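Local atomic coordinates of cytochrome c (Pseudomonas aeruginosa, PDB entry 6RTE), a protein that oxidises dihydro-heme d1 as the dehydrogenase NirN of heme d1 biosynthesis, pairing a heme c cytochrome domain with an eight-bladed beta-propeller. Residues P61-E66 against A106-A111; P146-V151 against D164-E169; S253-I258 against N299-A304; Y323-G328 against G336-L341. All coordinates share one frame; numbering follows the deposited sequence. Where two conformers were deposited one is given.

Contact 1. Residues P61-E66 against A106-A111; sequences PTLLPE and AYLYQA. With HEC (heme c), chain C.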
# COMPACT_ATOMS: atom_id res chain seq x y z
N PRO A 61 12.09 -13.96 5.88
CA PRO A 61 11.48 -13.45 4.66
C PRO A 61 12.14 -13.97 3.39
O PRO A 61 13.24 -14.54 3.39
CB PRO A 61 11.67 -11.93 4.78
CG PRO A 61 12.75 -11.74 5.76
CD PRO A 61 12.63 -12.88 6.73
N THR A 62 11.43 -13.75 2.29
CA THR A 62 11.94 -14.04 0.96
C THR A 62 13.13 -13.14 0.66
O THR A 62 13.14 -11.94 0.97
CB THR A 62 10.82 -13.83 -0.06
OG1 THR A 62 9.67 -14.58 0.34
CG2 THR A 62 11.24 -14.26 -1.45
N LEU A 63 14.16 -13.74 0.06
CA LEU A 63 15.42 -13.05 -0.19
C LEU A 63 15.79 -13.10 -1.66
O LEU A 63 16.94 -13.37 -2.04
CB LEU A 63 16.55 -13.64 0.66
CG LEU A 63 16.43 -13.50 2.18
CD1 LEU A 63 17.68 -14.09 2.82
CD2 LEU A 63 16.24 -12.05 2.64
N LEU A 64 14.83 -12.84 -2.52
CA LEU A 64 15.08 -12.68 -3.94
C LEU A 64 15.47 -11.25 -4.25
O LEU A 64 15.23 -10.34 -3.45
CB LEU A 64 13.84 -13.08 -4.74
CG LEU A 64 13.44 -14.54 -4.69
CD1 LEU A 64 12.06 -14.73 -5.29
CD2 LEU A 64 14.45 -15.42 -5.42
N PRO A 65 16.07 -11.00 -5.41
CA PRO A 65 16.43 -9.61 -5.75
C PRO A 65 15.25 -8.66 -5.67
O PRO A 65 15.38 -7.57 -5.11
CB PRO A 65 16.98 -9.73 -7.18
CG PRO A 65 17.49 -11.12 -7.25
CD PRO A 65 16.55 -11.96 -6.43
N GLU A 66 14.08 -9.08 -6.17
CA GLU A 66 12.87 -8.28 -6.05
C GLU A 66 12.54 -8.01 -4.59
O GLU A 66 12.12 -6.91 -4.23
CB GLU A 66 11.69 -8.97 -6.74
CG GLU A 66 11.78 -9.08 -8.26
CD GLU A 66 12.58 -10.30 -8.74
OE1 GLU A 66 13.31 -10.94 -7.94
OE2 GLU A 66 12.48 -10.61 -9.94
N ALA A 106 26.38 -11.08 -2.70
CA ALA A 106 26.37 -11.22 -4.16
C ALA A 106 25.32 -12.23 -4.60
O ALA A 106 24.57 -11.98 -5.55
CB ALA A 106 27.76 -11.62 -4.66
N TYR A 107 25.24 -13.37 -3.91
CA TYR A 107 24.27 -14.41 -4.25
C TYR A 107 22.83 -13.93 -4.07
O TYR A 107 21.95 -14.25 -4.88
CB TYR A 107 24.54 -15.64 -3.38
CG TYR A 107 23.55 -16.77 -3.52
CD1 TYR A 107 23.53 -17.56 -4.67
CD2 TYR A 107 22.64 -17.07 -2.51
CE1 TYR A 107 22.62 -18.61 -4.80
CE2 TYR A 107 21.74 -18.11 -2.63
CZ TYR A 107 21.73 -18.88 -3.78
OH TYR A 107 20.83 -19.91 -3.90
N LEU A 108 22.56 -13.16 -3.00
CA LEU A 108 21.19 -12.74 -2.74
C LEU A 108 20.69 -11.78 -3.82
O LEU A 108 19.52 -11.82 -4.19
CB LEU A 108 21.08 -12.06 -1.37
CG LEU A 108 21.30 -12.90 -0.11
CD1 LEU A 108 20.85 -12.11 1.11
CD2 LEU A 108 20.58 -14.22 -0.18
N TYR A 109 21.57 -10.91 -4.32
CA TYR A 109 21.16 -9.92 -5.31
C TYR A 109 21.31 -10.41 -6.74
O TYR A 109 20.83 -9.74 -7.66
CB TYR A 109 21.94 -8.62 -5.08
CG TYR A 109 21.45 -7.91 -3.83
CD1 TYR A 109 21.93 -8.27 -2.57
CD2 TYR A 109 20.48 -6.92 -3.90
CE1 TYR A 109 21.47 -7.64 -1.42
CE2 TYR A 109 20.01 -6.29 -2.75
CZ TYR A 109 20.51 -6.66 -1.51
OH TYR A 109 20.07 -6.03 -0.36
N GLN A 110 21.92 -11.57 -6.96
CA GLN A 110 22.08 -12.10 -8.30
C GLN A 110 20.78 -12.75 -8.75
O GLN A 110 20.15 -13.49 -8.00
CB GLN A 110 23.23 -13.12 -8.32
CG GLN A 110 23.36 -13.92 -9.62
CD GLN A 110 23.67 -13.05 -10.82
OE1 GLN A 110 24.61 -12.25 -10.80
NE2 GLN A 110 22.89 -13.21 -11.88
N ALA A 111 20.37 -12.46 -9.99
CA ALA A 111 19.19 -13.11 -10.53
C ALA A 111 19.43 -14.61 -10.66
O ALA A 111 20.54 -15.03 -11.05
CB ALA A 111 18.84 -12.52 -11.90
FE HEC C . 17.95 -13.91 7.92
CHA HEC C . 16.15 -11.06 7.83
CHB HEC C . 19.96 -12.76 5.35
CHC HEC C . 20.04 -16.69 8.25
CHD HEC C . 15.76 -15.35 10.04
NA HEC C . 18.05 -12.25 6.81
C1A HEC C . 17.20 -11.19 6.94
C2A HEC C . 17.54 -10.18 6.01
C3A HEC C . 18.61 -10.65 5.32
C4A HEC C . 18.93 -11.95 5.81
CMA HEC C . 19.32 -9.93 4.21
CAA HEC C . 16.86 -8.85 5.81
CBA HEC C . 15.69 -9.04 4.82
CGA HEC C . 14.82 -7.84 4.58
O1A HEC C . 13.77 -7.97 3.90
O2A HEC C . 15.11 -6.73 5.04
NB HEC C . 19.69 -14.60 6.96
C1B HEC C . 20.31 -13.98 5.96
C2B HEC C . 21.44 -14.75 5.56
C3B HEC C . 21.50 -15.86 6.36
C4B HEC C . 20.34 -15.73 7.27
CMB HEC C . 22.40 -14.38 4.46
CAB HEC C . 22.47 -16.99 6.44
CBB HEC C . 23.89 -16.46 6.27
NC HEC C . 17.93 -15.71 8.96
C1C HEC C . 18.85 -16.71 8.97
C2C HEC C . 18.39 -17.74 9.82
C3C HEC C . 17.17 -17.35 10.35
C4C HEC C . 16.89 -16.07 9.78
CMC HEC C . 19.15 -19.00 10.08
CAC HEC C . 16.22 -18.02 11.26
CBC HEC C . 16.59 -18.28 12.71
ND HEC C . 16.34 -13.34 8.74
C1D HEC C . 15.57 -14.05 9.57
C2D HEC C . 14.41 -13.26 9.99
C3D HEC C . 14.51 -12.07 9.39
C4D HEC C . 15.73 -12.14 8.59
CMD HEC C . 13.31 -13.70 10.93
CAD HEC C . 13.54 -10.91 9.50
CBD HEC C . 13.88 -10.01 10.69
CGD HEC C . 12.94 -8.84 10.83
O1D HEC C . 11.87 -8.98 11.43
O2D HEC C . 13.22 -7.72 10.35
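L63 and L108 meet methyl to methyl at the heme, CD1 of L63 lying 4.1 Å from CD1 of L108. Both leucines hold CG beside the backbone N and opposite the carbonyl carbon (chi1 -64° for L63, -67° for L108), and this carries their forked ends to the heme. L63 lies over one face of the porphyrin: CD1 approaches the meso carbon CHB at 3.7 Å, while CD2 rests near C3A and the propionate carbon CBA. L108 reaches only the rim, its CD1 4.1 Å from the heme methyl CMA, and its CD2 falls by CB of L63. Farther along, the ring of P65 sits at the C-terminal end of helix 98-109, with CG 3.6 Å from O of Y109 and equally close to O of Q110, just past the helix. R55 clasps both segments, giving NH1 to O of L63 and NH2 to O of Q110. At the far end P61 lays CD 3.4 Å from C3D of the heme. Its carbonyl accepts from ND1 of H51, and such a loop proline, with a leucine over the heme face, belongs to the heme pocket of a c-type cytochrome domain.

Contact 2. Residues P146-V151 against D164-E169; sequences PLNLFV and DGDRFE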
# COMPACT_ATOMS: atom_id res chain seq x y z
N PRO A 146 -18.18 -0.35 15.38
CA PRO A 146 -17.45 -1.03 14.29
C PRO A 146 -17.03 -0.09 13.16
O PRO A 146 -16.01 -0.34 12.49
CB PRO A 146 -18.44 -2.08 13.78
CG PRO A 146 -19.45 -2.23 14.89
CD PRO A 146 -19.53 -0.90 15.58
N LEU A 147 -17.80 0.96 12.91
CA LEU A 147 -17.52 1.86 11.80
C LEU A 147 -16.51 2.95 12.14
O LEU A 147 -16.13 3.72 11.25
CB LEU A 147 -18.83 2.50 11.31
CG LEU A 147 -19.83 1.49 10.73
CD1 LEU A 147 -21.12 2.20 10.32
CD2 LEU A 147 -19.24 0.73 9.55
N ASN A 148 -16.06 3.04 13.39
CA ASN A 148 -15.03 4.00 13.74
C ASN A 148 -13.73 3.33 14.17
O ASN A 148 -12.84 4.01 14.69
CB ASN A 148 -15.53 4.94 14.85
CG ASN A 148 -14.84 6.29 14.80
OD1 ASN A 148 -14.21 6.65 13.80
ND2 ASN A 148 -14.97 7.05 15.88
N LEU A 149 -13.60 2.03 13.95
CA LEU A 149 -12.35 1.33 14.21
C LEU A 149 -11.24 1.82 13.28
O LEU A 149 -11.47 2.06 12.09
CB LEU A 149 -12.51 -0.18 14.01
CG LEU A 149 -13.45 -0.93 14.95
CD1 LEU A 149 -13.54 -2.38 14.51
CD2 LEU A 149 -12.98 -0.81 16.39
N PHE A 150 -10.03 1.90 13.81
CA PHE A 150 -8.84 2.07 13.00
C PHE A 150 -8.07 0.76 12.91
O PHE A 150 -7.86 0.08 13.92
CB PHE A 150 -7.91 3.14 13.58
CG PHE A 150 -8.44 4.54 13.45
CD1 PHE A 150 -8.11 5.31 12.34
CD2 PHE A 150 -9.23 5.09 14.44
CE1 PHE A 150 -8.57 6.60 12.23
CE2 PHE A 150 -9.70 6.38 14.33
CZ PHE A 150 -9.37 7.14 13.22
N VAL A 151 -7.64 0.42 11.70
CA VAL A 151 -6.63 -0.61 11.50
C VAL A 151 -5.28 0.09 11.43
O VAL A 151 -5.05 0.93 10.54
CB VAL A 151 -6.92 -1.43 10.23
CG1 VAL A 151 -5.83 -2.47 9.97
CG2 VAL A 151 -8.28 -2.10 10.34
N ASP A 164 -10.14 1.22 18.88
CA ASP A 164 -11.39 1.93 19.15
C ASP A 164 -11.23 3.40 18.80
O ASP A 164 -10.42 4.10 19.41
CB ASP A 164 -11.75 1.74 20.63
CG ASP A 164 -13.09 2.36 21.02
OD1 ASP A 164 -13.52 3.37 20.42
OD2 ASP A 164 -13.71 1.84 21.97
N GLY A 165 -11.98 3.87 17.80
CA GLY A 165 -11.80 5.22 17.28
C GLY A 165 -12.43 6.33 18.10
O GLY A 165 -12.23 7.50 17.78
N ASP A 166 -13.18 5.98 19.14
CA ASP A 166 -13.73 6.97 20.07
C ASP A 166 -12.95 7.03 21.38
O ASP A 166 -12.81 8.11 21.96
CB ASP A 166 -15.20 6.65 20.35
CG ASP A 166 -16.07 6.82 19.12
OD1 ASP A 166 -16.14 7.95 18.60
OD2 ASP A 166 -16.66 5.82 18.66
N ARG A 167 -12.46 5.89 21.86
CA ARG A 167 -11.59 5.87 23.04
C ARG A 167 -10.11 5.95 22.67
O ARG A 167 -9.30 6.28 23.54
CB ARG A 167 -11.84 4.60 23.86
CG ARG A 167 -13.22 4.51 24.50
CD ARG A 167 -13.28 3.46 25.62
NE ARG A 167 -14.10 2.30 25.28
CZ ARG A 167 -14.75 1.54 26.16
NH1 ARG A 167 -14.70 1.81 27.47
NH2 ARG A 167 -15.48 0.51 25.74
N PHE A 168 -9.76 5.67 21.42
CA PHE A 168 -8.36 5.65 20.99
C PHE A 168 -7.55 4.68 21.86
O PHE A 168 -6.46 4.99 22.34
CB PHE A 168 -7.76 7.06 21.00
CG PHE A 168 -8.52 8.03 20.15
CD1 PHE A 168 -8.52 7.90 18.77
CD2 PHE A 168 -9.26 9.05 20.73
CE1 PHE A 168 -9.22 8.78 17.98
CE2 PHE A 168 -9.97 9.94 19.93
CZ PHE A 168 -9.94 9.80 18.56
N GLU A 169 -8.13 3.51 22.08
CA GLU A 169 -7.51 2.43 22.83
C GLU A 169 -7.55 1.16 21.99
O GLU A 169 -8.49 0.95 21.21
CB GLU A 169 -8.23 2.18 24.16
CG GLU A 169 -8.33 3.40 25.06
CD GLU A 169 -9.28 3.17 26.23
OE1 GLU A 169 -9.66 2.00 26.46
OE2 GLU A 169 -9.64 4.15 26.92
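This is a tight backbone contact in the blade in which strands 150-154, 159-164 and 169-175 are joined by the C-terminal strand 491-496, closing the propeller ring. The turn between strands 159-164 and 169-175, an Asx turn closed by a G1 beta bulge, comes up against the residues leading into strand 150-154. Its centre is G165, where the backbones come so close that CA lies 3.0 Å from O of N148 in a CA-H...O contact. The ring of F150 brings its edge to the same glycine, with CE2 3.8 Å from CA of G165, and beyond it F168 lays one ring face over C of G165. F168 also meets Y460 edge-to-face. N148 turns its CG away from its own N (chi1 -153°), which sends the amide across D166 at about a right angle. The resulting bond from ND2 to OD1 of D166 is weak, 3.1 Å long and bent to 127°. OD1 of N148 accepts from N of R456 and ND2 of N496, tying the lead-in to strand 150-154 both to strand 491-496 and to the loop after strand 449-454 of the adjoining blade. Within the turn, D164 OD1 takes two backbone donors: N of D166 at 2.9 Å, nearly in line with the C-O bond, and N of R167 at 3.1 Å, from above the carboxylate plane.

Contact 3. Residues S253-I258 against N299-A304; sequences SLVQVI and NGKPVA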
# COMPACT_ATOMS: atom_id res chain seq x y z
N SER A 253 -9.79 -18.55 -1.32
CA SER A 253 -9.56 -19.66 -2.23
C SER A 253 -9.24 -19.13 -3.63
O SER A 253 -9.65 -18.02 -4.02
CB SER A 253 -10.77 -20.61 -2.26
OG SER A 253 -11.95 -19.96 -2.74
N LEU A 254 -8.47 -19.91 -4.39
CA LEU A 254 -8.05 -19.47 -5.71
C LEU A 254 -9.18 -19.60 -6.72
O LEU A 254 -9.78 -20.67 -6.87
CB LEU A 254 -6.85 -20.28 -6.20
CG LEU A 254 -6.39 -19.93 -7.62
CD1 LEU A 254 -6.01 -18.47 -7.74
CD2 LEU A 254 -5.22 -20.83 -8.03
N VAL A 255 -9.46 -18.52 -7.44
CA VAL A 255 -10.37 -18.56 -8.57
C VAL A 255 -9.61 -18.71 -9.89
O VAL A 255 -9.91 -19.59 -10.69
CB VAL A 255 -11.27 -17.31 -8.57
CG1 VAL A 255 -12.26 -17.37 -9.73
CG2 VAL A 255 -12.01 -17.21 -7.23
N GLN A 256 -8.63 -17.85 -10.15
CA GLN A 256 -7.92 -17.94 -11.43
C GLN A 256 -6.65 -17.10 -11.39
O GLN A 256 -6.64 -16.00 -10.84
CB GLN A 256 -8.83 -17.49 -12.59
CG GLN A 256 -8.44 -18.05 -13.95
CD GLN A 256 -9.50 -17.80 -15.02
OE1 GLN A 256 -10.70 -17.98 -14.78
NE2 GLN A 256 -9.06 -17.38 -16.20
N VAL A 257 -5.59 -17.64 -11.99
CA VAL A 257 -4.32 -16.93 -12.19
C VAL A 257 -4.37 -16.30 -13.57
O VAL A 257 -4.56 -17.01 -14.57
CB VAL A 257 -3.12 -17.89 -12.07
CG1 VAL A 257 -1.81 -17.16 -12.38
CG2 VAL A 257 -3.07 -18.53 -10.69
N ILE A 258 -4.22 -14.99 -13.64
CA ILE A 258 -4.26 -14.28 -14.92
C ILE A 258 -2.87 -13.74 -15.26
O ILE A 258 -2.44 -12.74 -14.67
CB ILE A 258 -5.30 -13.14 -14.90
CG1 ILE A 258 -6.68 -13.65 -14.46
CG2 ILE A 258 -5.38 -12.50 -16.27
CD1 ILE A 258 -7.68 -12.54 -14.14
N ASN A 299 -20.92 -9.01 -14.15
CA ASN A 299 -21.49 -10.25 -14.67
C ASN A 299 -20.78 -11.49 -14.18
O ASN A 299 -21.09 -12.60 -14.65
CB ASN A 299 -21.51 -10.20 -16.19
CG ASN A 299 -22.59 -9.27 -16.72
OD1 ASN A 299 -22.30 -8.18 -17.21
ND2 ASN A 299 -23.83 -9.69 -16.62
N GLY A 300 -19.87 -11.36 -13.22
CA GLY A 300 -19.24 -12.53 -12.63
C GLY A 300 -17.74 -12.39 -12.51
O GLY A 300 -17.17 -11.30 -12.70
N LYS A 301 -17.09 -13.51 -12.19
CA LYS A 301 -15.68 -13.49 -11.84
C LYS A 301 -14.89 -12.74 -12.92
O LYS A 301 -15.04 -13.05 -14.12
CB LYS A 301 -15.14 -14.91 -11.66
CG LYS A 301 -15.46 -15.86 -12.79
CD LYS A 301 -14.86 -17.23 -12.54
CE LYS A 301 -15.20 -18.19 -13.68
NZ LYS A 301 -14.61 -19.53 -13.44
N PRO A 302 -14.12 -11.71 -12.55
CA PRO A 302 -13.47 -10.87 -13.57
C PRO A 302 -12.19 -11.51 -14.09
O PRO A 302 -11.11 -11.28 -13.54
CB PRO A 302 -13.21 -9.56 -12.83
CG PRO A 302 -13.06 -9.96 -11.39
CD PRO A 302 -13.98 -11.15 -11.19
N VAL A 303 -12.30 -12.33 -15.13
CA VAL A 303 -11.17 -13.11 -15.61
C VAL A 303 -10.74 -12.72 -17.01
O VAL A 303 -9.77 -13.29 -17.53
CB VAL A 303 -11.47 -14.62 -15.54
CG1 VAL A 303 -11.58 -15.09 -14.08
CG2 VAL A 303 -12.75 -14.95 -16.30
N ALA A 304 -11.39 -11.74 -17.64
CA ALA A 304 -11.05 -11.34 -19.00
C ALA A 304 -10.84 -9.83 -19.07
O ALA A 304 -11.81 -9.06 -18.90
CB ALA A 304 -12.15 -11.77 -19.98
O HOH W 1 -12.06 -20.17 -12.34
O HOH W 2 -12.73 -18.98 -16.21
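Two neighbouring blades of the beta-propeller meet here: the edge strand 254-259 of one faces the loop that leads into edge strand 306-309 of the next. The strand is kinked by a classic beta bulge, V255 and Q256 both facing L246, and the bulge turns both of their CB atoms toward the loop. Q256 extends its chain with CG opposite the backbone N (chi1 -156°) and crosses V303 at about a right angle. In the conformer described its amide lies against V303, though the short distance from OE1 to CG1 is doubtful because the side chain has a second conformer. K301 starts from the position between its backbone N and carbonyl carbon (chi1 50°) and then runs fully extended, so that its CD passes 3.8 Å from CG1 of V255 while its ammonium group continues to solvent. There NZ is joined to the strand through water: one molecule accepts from NZ at 2.8 Å and donates to O of V255 at 2.8 Å, and a second, in this conformer of Q256, donates to OE1 at 2.7 Å but takes only a weak bond from NZ. Deeper in, CD1 of I258 touches O of P302 at 3.7 Å and CA of V303. P302 is the central residue of an inverse gamma turn, and its carbonyl O is buried with no polar partner in the model. Around the contact, W233 of strand 233-238 touches V255, K301 and P302, L295 of strand 291-296 touches I258 and P302, and helix 120-126 packs on L254 and V257.

Contact 4. Residues Y323-G328 against G336-L341; sequences YRYLLG and GEVIEL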
# COMPACT_ATOMS: atom_id res chain seq x y z
N TYR A 323 -15.07 8.55 -11.59
CA TYR A 323 -14.37 7.42 -12.18
C TYR A 323 -14.45 7.38 -13.71
O TYR A 323 -14.13 6.36 -14.32
CB TYR A 323 -14.87 6.09 -11.59
CG TYR A 323 -14.43 5.89 -10.17
CD1 TYR A 323 -15.16 6.41 -9.11
CD2 TYR A 323 -13.26 5.20 -9.87
CE1 TYR A 323 -14.76 6.24 -7.81
CE2 TYR A 323 -12.85 5.03 -8.56
CZ TYR A 323 -13.61 5.56 -7.54
OH TYR A 323 -13.23 5.40 -6.22
N ARG A 324 -14.84 8.49 -14.34
CA ARG A 324 -14.79 8.54 -15.80
C ARG A 324 -13.38 8.77 -16.31
O ARG A 324 -13.04 8.32 -17.41
CB ARG A 324 -15.72 9.64 -16.34
CG ARG A 324 -17.14 9.15 -16.60
CD ARG A 324 -17.98 10.18 -17.36
NE ARG A 324 -17.46 10.45 -18.70
CZ ARG A 324 -16.94 11.61 -19.10
NH1 ARG A 324 -16.86 12.65 -18.28
NH2 ARG A 324 -16.50 11.74 -20.35
N TYR A 325 -12.54 9.45 -15.54
CA TYR A 325 -11.19 9.77 -15.97
C TYR A 325 -10.17 9.14 -15.03
O TYR A 325 -10.40 9.01 -13.83
CB TYR A 325 -10.97 11.28 -16.04
CG TYR A 325 -11.88 11.94 -17.04
CD1 TYR A 325 -11.60 11.90 -18.40
CD2 TYR A 325 -13.04 12.57 -16.62
CE1 TYR A 325 -12.44 12.49 -19.31
CE2 TYR A 325 -13.89 13.17 -17.53
CZ TYR A 325 -13.59 13.12 -18.87
OH TYR A 325 -14.44 13.71 -19.77
N LEU A 326 -9.06 8.76 -15.63
CA LEU A 326 -7.92 8.18 -14.93
C LEU A 326 -6.74 9.12 -15.12
O LEU A 326 -6.43 9.51 -16.24
CB LEU A 326 -7.64 6.78 -15.47
CG LEU A 326 -6.41 5.99 -15.06
CD1 LEU A 326 -6.69 4.52 -15.32
CD2 LEU A 326 -5.19 6.45 -15.84
N LEU A 327 -6.12 9.51 -14.01
CA LEU A 327 -4.94 10.37 -14.04
C LEU A 327 -3.73 9.52 -13.70
O LEU A 327 -3.65 8.96 -12.59
CB LEU A 327 -5.07 11.54 -13.08
CG LEU A 327 -6.19 12.55 -13.38
CD1 LEU A 327 -7.55 12.01 -12.96
CD2 LEU A 327 -5.89 13.88 -12.72
N GLY A 328 -2.79 9.41 -14.64
CA GLY A 328 -1.62 8.60 -14.44
C GLY A 328 -0.35 9.39 -14.71
O GLY A 328 -0.36 10.44 -15.36
N GLY A 336 1.74 14.24 -15.96
CA GLY A 336 0.42 13.66 -15.75
C GLY A 336 -0.33 13.49 -17.06
O GLY A 336 -0.29 14.36 -17.93
N GLU A 337 -1.00 12.35 -17.19
CA GLU A 337 -1.77 12.01 -18.38
C GLU A 337 -3.20 11.71 -17.97
O GLU A 337 -3.44 10.85 -17.11
CB GLU A 337 -1.16 10.80 -19.10
CG GLU A 337 0.26 11.02 -19.60
CD GLU A 337 0.33 11.94 -20.81
OE1 GLU A 337 -0.64 11.96 -21.60
OE2 GLU A 337 1.35 12.64 -20.97
N VAL A 338 -4.16 12.41 -18.58
CA VAL A 338 -5.58 12.20 -18.31
C VAL A 338 -6.15 11.33 -19.42
O VAL A 338 -6.17 11.73 -20.59
CB VAL A 338 -6.34 13.53 -18.21
CG1 VAL A 338 -7.81 13.27 -17.88
CG2 VAL A 338 -5.71 14.43 -17.17
N ILE A 339 -6.61 10.14 -19.05
CA ILE A 339 -7.22 9.19 -19.98
C ILE A 339 -8.69 9.04 -19.62
O ILE A 339 -9.04 9.02 -18.43
CB ILE A 339 -6.50 7.82 -19.94
CG1 ILE A 339 -5.13 7.93 -20.60
CG2 ILE A 339 -7.37 6.75 -20.59
CD1 ILE A 339 -4.31 6.65 -20.52
N GLU A 340 -9.54 8.93 -20.63
CA GLU A 340 -10.93 8.55 -20.43
C GLU A 340 -11.02 7.03 -20.42
O GLU A 340 -10.43 6.36 -21.28
CB GLU A 340 -11.82 9.14 -21.52
CG GLU A 340 -13.30 8.91 -21.25
CD GLU A 340 -14.18 9.73 -22.16
OE1 GLU A 340 -13.65 10.38 -23.09
OE2 GLU A 340 -15.41 9.71 -21.95
N LEU A 341 -11.75 6.48 -19.44
CA LEU A 341 -11.70 5.04 -19.21
C LEU A 341 -12.43 4.27 -20.30
O LEU A 341 -11.89 3.29 -20.84
CB LEU A 341 -12.29 4.71 -17.83
CG LEU A 341 -11.28 4.43 -16.73
CD1 LEU A 341 -11.99 3.99 -15.46
CD2 LEU A 341 -10.27 3.37 -17.14
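L326 and I339 exchange both of their backbone bonds: N of L326 donates to O of I339 at 2.8 Å, and N of I339 returns to O of L326 at 2.9 Å, each nearly straight. The next hydrogen-bonded pair of this antiparallel hairpin, G328 with E337, does the same, with N of E337 to O of G328 at 2.7 Å. Beyond the strand ends N of L341 donates to O of R324 at 3.0 Å, prolonging the ladder. The carbonyls of L326, G328, I339 and E337 each receive a CA-H...O contact as well, so every one is met by both an N-H and a CA-H. At the open end R324 and E340 run side by side, pointing the same way. NH2 of R324 reaches OE2 of E340 at 2.8 Å in a salt bridge, coming from above the carboxylate plane, with the two flat groups 88° apart. E340 gets there with CG opposite its backbone N (chi1 -173°) and an extended chain. The guanidinium also gives weak bonds from NH1 and NH2 to the hydroxyl of Y325, whose ring CE1 lies 4.1 Å from CB of E340; on the same face CD1 of Y325 touches V338 CG1. E337 bends away, and its OE1 accepts from OG of S349. The hairpin forms the middle of a propeller blade: V347 of strand 346-350 covers Y325, V338 and E340, L314 of strand 314-315 packs on L326 and I339, and W390 meets the ring of Y325 edge-to-face.

In the fold
From the N terminus, contact 1 comes first and, within the cytochrome domain, closes the loop between the heme-side residues 61-66 and the end of helix 98-109, which also touches helix 73-82. The chain then enters the propeller, where the other three contacts follow in series, none enclosing or crossing another. Contact 2 spans one hairpin and its following turn, and contact 4 is a hairpin within a later blade. Contact 3 is longer in range, 40 residues separating its segments, and joins two successive blades. Contacts 1 and 2 lie on opposite sides of the chain's centre, their centres about 39 Å apart; contacts 3 and 4 are about 25 Å apart, centre to centre.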